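Local coordinates for protein arginase (Trypanosoma brucei brucei, PDB 4RHJ) that has the arginase-deacetylase fold but is of unknown function, having evolved without the binuclear manganese cluster of true arginases, at residues Ser195-Arg199 with Ser246-Pro250; Ala253-Asp257 with Tyr289-Val295. One frame throughout, in Å; residues are numbered along the deposited sequence.

Contact 1 of 2, residues Ser195-Arg199 with Ser246-Pro250; sequences SVGNR and SVLDP
The guanidinium of Arg-199 is the flat group that meets the loop at Ser-246 to Leu-248, and it does so through its two terminal nitrogens. At its edge, near the plane, lies the carbonyl of Val-247, whereas Ser-246 O is tilted out of the guanidinium plane by 31°. Arg-199 NH1 donates to Val-247 O at 3.0 Å, reaching that oxygen from above its carbonyl plane. Arg-199 NH2 gives a hydrogen bond of 2.8 Å to Ser-246 O, nearly in line with the C=O bond, although the N-H itself is bent. Arg-199 NH2 also approaches Leu-248 O at 2.7 Å, a weak bond because of its poor angle. Chi1 of 53° sets CG between the backbone N and the carbonyl carbon, and from there the extended chain carries the group across to the loop. Beyond the two segments, NH2 also donates to Val-260 O, while NE has a weak bond to Ala-261 O.

The van der Waals part of the contact is small. Val-247 CG2 rests 3.7 Å from Val-196 O and 3.9 Å from Gly-197 CA, where the strand 190-196 has just ended. Gly-197, with a positive phi of 89°, brings its bare CA up to this methyl. Around it, Leu-269 of helix 266-274 and Phe-168 of strand 163-168 pack on Val-247.

Ser-246 follows closely on Asp-244, a manganese ligand in another structure of this protein, and its N donates to Asp-244 OD1. The buried positive charge is thus met across the contact by three successive backbone carbonyls, whose dipoles probably help stabilise it while tying the loop after strand 239-244 to the turn that follows strand 190-196.

Contact 2 of 2, residues Ala253-Asp257 with Tyr289-Val295; sequences APAVD and YNPDLDV
Ala-255 and Leu-293 lose the most surface here, followed by Pro-254, and together they join the loop after strand 239-244 to the one after strand 281-287. The methyl of Ala-255 sits among three groups of the second loop: CB is 3.6 Å from CG of the Asp-294 carboxylate, equally close to Asn-290 O, and 3.6 Å from CD1 of Tyr-289, whose ring it meets obliquely. Ala-255 is also the centre of an inverse gamma turn, with Val-256 N bonded to Pro-254 O, and this bend turns its carbonyl toward the other loop. There Asn-290 N donates to Ala-255 O at 3.1 Å, and the CA-H of Tyr-289 points at the same oxygen.

Leu-293 covers the turn with its side chain. CB lies over the Ala-255 backbone, while Leu-293 CD1 comes within 3.5 Å of Val-256 C, with CG anti to the carbonyl carbon (chi1 -47°) and the branch extended beyond it. The ring of Pro-254 is caught at the other end of the segment, its CG 3.4 Å from Asp-294 OD1 and 4.0 Å from CB of Val-295.

Asn-290 OD1 accepts from Asp-292 N, an Asx turn leading into the 3-10 segment 291-293. Thr-304 OG1, on helix 303-316, bonds to both Asp-294 OD1 and Ala-255 N and so bridges the two loops. Arg-297 of the second subunit donates to Val-256 O, which places the contact at the subunit interface. Between the segments themselves, one backbone hydrogen bond fixes the alignment at Ala-255, and the remaining hold comes from close van der Waals packing.

Contact 1 is wholly buried; contact 2 is mostly so, with Asp-257 exposed. Both touch the second subunit, and contact 2 reaches further outward, Val-295 meeting its counterpart in the third subunit. They share one element, the long loop between strand 239-244 and helix 266-274: residues 246-250 lean on the turn that follows strand 190-196, residues 253-257 on the loop after strand 281-287. Their centres are about 15 Å apart, and they touch, for instance, where Leu-248 CB packs 3.8 Å from Ala-253 CB. Contact 1 relies mainly on a charged group bound to backbone carbonyls, whereas contact 2 buries nearly twice the surface, mostly through van der Waals contacts of Ala-255, Leu-293 and Pro-254, with one backbone hydrogen bond.

Contact 1 of 2, residues Ser195-Arg199 with Ser246-Pro250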
loop_
_atom_site.group_PDB
_atom_site.type_symbol
_atom_site.label_atom_id
_atom_site.label_comp_id
_atom_site.label_asym_id
_atom_site.label_seq_id
_atom_site.Cartn_x
_atom_site.Cartn_y
_atom_site.Cartn_z
ATOM N N SER A 195 -17.997 14.526 5.587
ATOM C CA SER A 195 -17.549 13.139 5.681
ATOM C C SER A 195 -16.696 12.730 4.495
ATOM O O SER A 195 -17.160 12.709 3.360
ATOM C CB SER A 195 -18.743 12.210 5.804
ATOM O OG SER A 195 -19.227 12.222 7.134
ATOM N N VAL A 196 -15.449 12.376 4.766
ATOM C CA VAL A 196 -14.480 12.122 3.704
ATOM C C VAL A 196 -14.015 10.657 3.704
ATOM O O VAL A 196 -13.787 10.073 4.755
ATOM C CB VAL A 196 -13.253 13.078 3.839
ATOM C CG1 VAL A 196 -12.279 12.900 2.679
ATOM C CG2 VAL A 196 -13.703 14.539 3.929
ATOM N N GLY A 197 -13.892 10.058 2.523
ATOM C CA GLY A 197 -13.363 8.712 2.422
ATOM C C GLY A 197 -14.350 7.563 2.520
ATOM O O GLY A 197 -13.945 6.423 2.355
ATOM N N ASN A 198 -15.629 7.848 2.761
ATOM C CA ASN A 198 -16.655 6.807 2.889
ATOM C C ASN A 198 -16.656 5.817 1.717
ATOM O O ASN A 198 -16.591 6.229 0.563
ATOM C CB ASN A 198 -18.049 7.440 3.013
ATOM C CG ASN A 198 -18.338 7.988 4.394
ATOM O OD1 ASN A 198 -19.488 8.249 4.722
ATOM N ND2 ASN A 198 -17.304 8.172 5.206
ATOM N N ARG A 199 -16.721 4.517 2.003
ATOM C CA ARG A 199 -16.881 3.527 0.928
ATOM C C ARG A 199 -17.776 2.344 1.300
ATOM O O ARG A 199 -17.950 1.428 0.512
ATOM C CB ARG A 199 -15.512 3.019 0.444
ATOM C CG ARG A 199 -14.572 2.496 1.519
ATOM C CD ARG A 199 -13.130 2.370 0.997
ATOM N NE ARG A 199 -12.245 1.807 2.011
ATOM C CZ ARG A 199 -11.636 2.510 2.959
ATOM N NH1 ARG A 199 -11.770 3.823 3.009
ATOM N NH2 ARG A 199 -10.868 1.880 3.840
ATOM N N SER A 246 -10.000 3.429 9.908
ATOM C CA SER A 246 -10.672 2.656 8.871
ATOM C C SER A 246 -10.676 3.419 7.521
ATOM O O SER A 246 -10.826 2.811 6.453
ATOM C CB SER A 246 -12.096 2.323 9.296
ATOM O OG SER A 246 -12.925 3.458 9.161
ATOM N N VAL A 247 -10.493 4.738 7.570
ATOM C CA VAL A 247 -10.481 5.537 6.343
ATOM C C VAL A 247 -9.316 5.173 5.430
ATOM O O VAL A 247 -9.446 5.255 4.214
ATOM C CB VAL A 247 -10.420 7.071 6.618
ATOM C CG1 VAL A 247 -9.004 7.546 6.945
ATOM C CG2 VAL A 247 -10.930 7.865 5.392
ATOM N N LEU A 248 -8.178 4.778 6.000
ATOM C CA LEU A 248 -7.017 4.421 5.184
ATOM C C LEU A 248 -7.308 3.120 4.448
ATOM O O LEU A 248 -8.406 2.591 4.530
ATOM C CB LEU A 248 -5.757 4.292 6.052
ATOM C CG LEU A 248 -5.256 5.593 6.690
ATOM C CD1 LEU A 248 -4.113 5.378 7.661
ATOM C CD2 LEU A 248 -4.822 6.531 5.607
ATOM N N ASP A 249 -6.340 2.605 3.713
ATOM C CA ASP A 249 -6.535 1.307 3.098
ATOM C C ASP A 249 -6.169 0.265 4.159
ATOM O O ASP A 249 -5.422 0.575 5.090
ATOM C CB ASP A 249 -5.683 1.166 1.828
ATOM C CG ASP A 249 -6.185 0.079 0.899
ATOM O OD1 ASP A 249 -5.619 -1.031 0.956
ATOM O OD2 ASP A 249 -7.142 0.324 0.124
ATOM N N PRO A 250 -6.731 -0.949 4.057
ATOM C CA PRO A 250 -6.263 -2.031 4.931
ATOM C C PRO A 250 -4.771 -2.347 4.708
ATOM O O PRO A 250 -4.124 -2.896 5.609
ATOM C CB PRO A 250 -7.154 -3.218 4.538
ATOM C CG PRO A 250 -8.365 -2.592 3.902
ATOM C CD PRO A 250 -7.884 -1.354 3.229
#

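Contact 2 of 2, residues Ala253-Asp257 with Tyr289-Val295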
loop_
_atom_site.group_PDB
_atom_site.type_symbol
_atom_site.label_atom_id
_atom_site.label_comp_id
_atom_site.label_asym_id
_atom_site.label_seq_id
_atom_site.Cartn_x
_atom_site.Cartn_y
_atom_site.Cartn_z
ATOM N N ALA A 253 -3.431 0.574 7.037
ATOM C CA ALA A 253 -3.990 0.500 8.388
ATOM C C ALA A 253 -4.872 -0.744 8.627
ATOM O O ALA A 253 -6.073 -0.632 8.843
ATOM C CB ALA A 253 -4.787 1.773 8.688
ATOM N N PRO A 254 -4.266 -1.938 8.599
ATOM C CA PRO A 254 -5.027 -3.180 8.768
ATOM C C PRO A 254 -5.761 -3.315 10.106
ATOM O O PRO A 254 -6.701 -4.104 10.190
ATOM C CB PRO A 254 -3.948 -4.258 8.639
ATOM C CG PRO A 254 -2.679 -3.568 8.840
ATOM C CD PRO A 254 -2.849 -2.199 8.346
ATOM N N ALA A 255 -5.373 -2.533 11.113
ATOM C CA ALA A 255 -5.798 -2.780 12.493
ATOM C C ALA A 255 -7.155 -2.200 12.862
ATOM O O ALA A 255 -7.270 -1.476 13.849
ATOM C CB ALA A 255 -4.761 -2.257 13.455
ATOM N N VAL A 256 -8.176 -2.562 12.089
ATOM C CA VAL A 256 -9.543 -2.098 12.317
ATOM C C VAL A 256 -10.562 -3.245 12.221
ATOM O O VAL A 256 -10.333 -4.202 11.497
ATOM C CB VAL A 256 -9.922 -0.985 11.306
ATOM C CG1 VAL A 256 -8.994 0.213 11.456
ATOM C CG2 VAL A 256 -9.876 -1.508 9.873
ATOM N N ASP A 257 -11.687 -3.117 12.936
ATOM C CA ASP A 257 -12.758 -4.131 13.025
ATOM C C ASP A 257 -13.043 -4.938 11.738
ATOM O O ASP A 257 -12.510 -6.051 11.563
ATOM C CB ASP A 257 -14.060 -3.457 13.495
ATOM C CG ASP A 257 -15.059 -4.446 14.079
ATOM O OD1 ASP A 257 -14.620 -5.533 14.511
ATOM O OD2 ASP A 257 -16.276 -4.135 14.127
ATOM N N TYR A 289 -8.123 1.884 16.119
ATOM C CA TYR A 289 -6.938 1.061 16.131
ATOM C C TYR A 289 -6.971 0.056 17.276
ATOM O O TYR A 289 -7.206 0.391 18.428
ATOM C CB TYR A 289 -5.683 1.948 16.216
ATOM C CG TYR A 289 -4.443 1.218 16.667
ATOM C CD1 TYR A 289 -3.784 0.332 15.823
ATOM C CD2 TYR A 289 -3.941 1.391 17.955
ATOM C CE1 TYR A 289 -2.654 -0.350 16.254
ATOM C CE2 TYR A 289 -2.797 0.708 18.392
ATOM C CZ TYR A 289 -2.158 -0.158 17.529
ATOM O OH TYR A 289 -1.028 -0.837 17.942
ATOM N N ASN A 290 -6.730 -1.193 16.926
ATOM C CA ASN A 290 -6.758 -2.279 17.883
ATOM C C ASN A 290 -5.571 -3.188 17.608
ATOM O O ASN A 290 -5.518 -3.851 16.576
ATOM C CB ASN A 290 -8.087 -3.035 17.798
ATOM C CG ASN A 290 -8.163 -4.215 18.760
ATOM O OD1 ASN A 290 -7.167 -4.639 19.328
ATOM N ND2 ASN A 290 -9.356 -4.772 18.906
ATOM N N PRO A 291 -4.616 -3.218 18.549
ATOM C CA PRO A 291 -3.328 -3.906 18.429
ATOM C C PRO A 291 -3.493 -5.343 17.975
ATOM O O PRO A 291 -2.641 -5.850 17.252
ATOM C CB PRO A 291 -2.761 -3.841 19.848
ATOM C CG PRO A 291 -3.935 -3.514 20.721
ATOM C CD PRO A 291 -4.793 -2.649 19.891
ATOM N N ASP A 292 -4.607 -5.956 18.351
ATOM C CA ASP A 292 -4.841 -7.372 18.082
ATOM C C ASP A 292 -5.122 -7.668 16.610
ATOM O O ASP A 292 -4.981 -8.805 16.164
ATOM C CB ASP A 292 -5.987 -7.891 18.968
ATOM C CG ASP A 292 -5.559 -8.079 20.429
ATOM O OD1 ASP A 292 -4.341 -8.057 20.694
ATOM O OD2 ASP A 292 -6.425 -8.257 21.314
ATOM N N LEU A 293 -5.493 -6.633 15.863
ATOM C CA LEU A 293 -5.955 -6.772 14.479
ATOM C C LEU A 293 -4.904 -6.314 13.471
ATOM O O LEU A 293 -5.137 -6.331 12.272
ATOM C CB LEU A 293 -7.248 -5.972 14.274
ATOM C CG LEU A 293 -8.387 -6.096 15.296
ATOM C CD1 LEU A 293 -9.505 -5.185 14.913
ATOM C CD2 LEU A 293 -8.915 -7.541 15.428
ATOM N N ASP A 294 -3.736 -5.928 13.973
ATOM C CA ASP A 294 -2.692 -5.336 13.148
ATOM C C ASP A 294 -1.824 -6.365 12.430
ATOM O O ASP A 294 -1.733 -7.523 12.830
ATOM C CB ASP A 294 -1.806 -4.426 14.008
ATOM C CG ASP A 294 -1.286 -3.214 13.243
ATOM O OD1 ASP A 294 -1.427 -3.158 12.007
ATOM O OD2 ASP A 294 -0.723 -2.313 13.888
ATOM N N VAL A 295 -1.180 -5.934 11.351
ATOM C CA VAL A 295 -0.171 -6.764 10.701
ATOM C C VAL A 295 1.146 -6.300 11.293
ATOM O O VAL A 295 1.372 -5.094 11.467
ATOM C CB VAL A 295 -0.174 -6.653 9.138
ATOM C CG1 VAL A 295 1.122 -7.196 8.542
ATOM C CG2 VAL A 295 -1.371 -7.381 8.521
#